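Local atomic coordinates of proteasome activator protein PA26 (Trypanosoma brucei, PDB entry 1YAR), a protein that probably binds the end rings of the 20S proteasome as a heptameric 11S-type activator and opens the gate to its proteolytic chamber. Residues 72-77 against 153-158. Residues are numbered along the deposited sequence; the frame is centred on the assembly and turned at random.
Sequences QLLGVL and EYLSAR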
# COMPACT_ATOMS: atom_id res chain seq x y z
N GLN O 72 -101.53 55.62 64.03
CA GLN O 72 -101.26 54.85 62.82
C GLN O 72 -99.76 54.94 62.44
O GLN O 72 -99.16 53.94 62.06
CB GLN O 72 -102.13 55.33 61.66
CG GLN O 72 -102.03 54.43 60.42
CD GLN O 72 -102.72 54.99 59.19
OE1 GLN O 72 -103.18 56.13 59.19
NE2 GLN O 72 -102.78 54.19 58.13
N LEU O 73 -99.18 56.13 62.57
CA LEU O 73 -97.78 56.31 62.19
C LEU O 73 -96.86 55.67 63.23
O LEU O 73 -95.88 55.02 62.88
CB LEU O 73 -97.42 57.79 62.01
CG LEU O 73 -98.25 58.79 61.20
CD1 LEU O 73 -97.30 59.88 60.73
CD2 LEU O 73 -99.01 58.22 60.03
N LEU O 74 -97.20 55.87 64.50
CA LEU O 74 -96.53 55.17 65.60
C LEU O 74 -96.52 53.65 65.38
O LEU O 74 -95.48 53.01 65.55
CB LEU O 74 -97.17 55.51 66.96
CG LEU O 74 -97.37 56.98 67.34
CD1 LEU O 74 -98.23 57.13 68.60
CD2 LEU O 74 -96.02 57.69 67.50
N GLY O 75 -97.66 53.09 64.99
CA GLY O 75 -97.76 51.64 64.73
C GLY O 75 -96.84 51.17 63.61
O GLY O 75 -96.16 50.15 63.75
N VAL O 76 -96.80 51.93 62.51
CA VAL O 76 -95.91 51.59 61.39
C VAL O 76 -94.44 51.62 61.84
O VAL O 76 -93.69 50.67 61.59
CB VAL O 76 -96.15 52.51 60.14
CG1 VAL O 76 -95.05 52.30 59.07
CG2 VAL O 76 -97.54 52.24 59.52
N LEU O 77 -94.03 52.70 62.49
CA LEU O 77 -92.65 52.84 62.97
C LEU O 77 -92.26 51.75 63.97
O LEU O 77 -91.14 51.23 63.93
CB LEU O 77 -92.38 54.25 63.52
CG LEU O 77 -92.38 55.34 62.42
CD1 LEU O 77 -92.79 56.70 62.94
CD2 LEU O 77 -91.02 55.47 61.66
N GLU O 153 -86.49 58.98 66.67
CA GLU O 153 -86.23 60.05 65.70
C GLU O 153 -87.52 60.83 65.39
O GLU O 153 -87.53 62.05 65.44
CB GLU O 153 -85.71 59.49 64.36
CG GLU O 153 -84.34 58.80 64.34
CD GLU O 153 -83.89 58.53 62.91
OE1 GLU O 153 -84.21 59.37 62.02
OE2 GLU O 153 -83.25 57.46 62.64
N TYR O 154 -88.58 60.11 65.07
CA TYR O 154 -89.88 60.71 64.74
C TYR O 154 -90.45 61.53 65.90
O TYR O 154 -90.79 62.70 65.71
CB TYR O 154 -90.87 59.63 64.29
CG TYR O 154 -92.32 60.07 64.13
CD1 TYR O 154 -92.71 60.90 63.08
CD2 TYR O 154 -93.30 59.62 65.03
CE1 TYR O 154 -94.03 61.31 62.95
CE2 TYR O 154 -94.63 60.02 64.90
CZ TYR O 154 -94.99 60.84 63.86
OH TYR O 154 -96.30 61.23 63.72
N LEU O 155 -90.53 60.92 67.08
CA LEU O 155 -91.02 61.61 68.29
C LEU O 155 -90.22 62.87 68.64
O LEU O 155 -90.80 63.92 68.92
CB LEU O 155 -91.12 60.64 69.48
CG LEU O 155 -92.07 59.46 69.20
CD1 LEU O 155 -92.01 58.40 70.32
CD2 LEU O 155 -93.51 59.94 68.94
N SER O 156 -88.89 62.76 68.60
CA SER O 156 -87.98 63.89 68.78
C SER O 156 -88.40 65.04 67.86
O SER O 156 -88.71 66.13 68.33
CB SER O 156 -86.53 63.51 68.44
OG SER O 156 -86.14 62.29 69.06
N ALA O 157 -88.42 64.75 66.56
CA ALA O 157 -88.67 65.74 65.51
C ALA O 157 -90.06 66.39 65.68
O ALA O 157 -90.21 67.61 65.60
CB ALA O 157 -88.56 65.08 64.14
N ARG O 158 -91.06 65.55 65.93
CA ARG O 158 -92.43 66.02 66.07
C ARG O 158 -92.61 66.86 67.34
O ARG O 158 -93.27 67.90 67.31
CB ARG O 158 -93.42 64.85 66.03
CG ARG O 158 -94.70 65.19 65.28
CD ARG O 158 -95.84 64.21 65.42
NE ARG O 158 -96.93 64.52 64.48
CZ ARG O 158 -98.04 65.19 64.79
NH1 ARG O 158 -98.26 65.63 66.03
NH2 ARG O 158 -98.96 65.40 63.86
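Tyr154 carries this contact, its ring reaching across to three leucines of 72-77. Leu77 CD1 lies 3.6 Å from Tyr154 CG and approaches the ring obliquely at its CB end. Leu74 CD2 meets the edge close to the ring plane, 3.8 Å from Tyr154 CE2. At the far end Leu73 CD1 sits 3.4 Å from Tyr154 OH, so one turn of helix lines the tyrosine from root to hydroxyl. Leu74 CD2 also touches Leu155 CD2 at 3.7 Å, widening the interface beyond the ring. No hydrogen bond joins the two segments, and the contact between them rests on apolar packing.

CG lies anti to the backbone N (chi1 170°), which carries the Tyr154 ring toward 72-77; with the leucines it fills the space between short axes that come within 11.6 Å. Partners outside the pair probably help hold the ring in place: the hydroxyl hydrogen-bonds Asp193 of helix 183-226, which also forms a salt bridge with Arg158, while the rings of Tyr154 and Phe196 form an edge-to-face pair. Leu187 of a neighbouring subunit packs on Leu74 and Leu155, extending the apolar cluster across the subunit interface. The contact joins helices 71-99 and 150-166, whose short axes run roughly antiparallel (147°), within the elongated helical bundle characteristic of 11S (PA28-family) activator subunits.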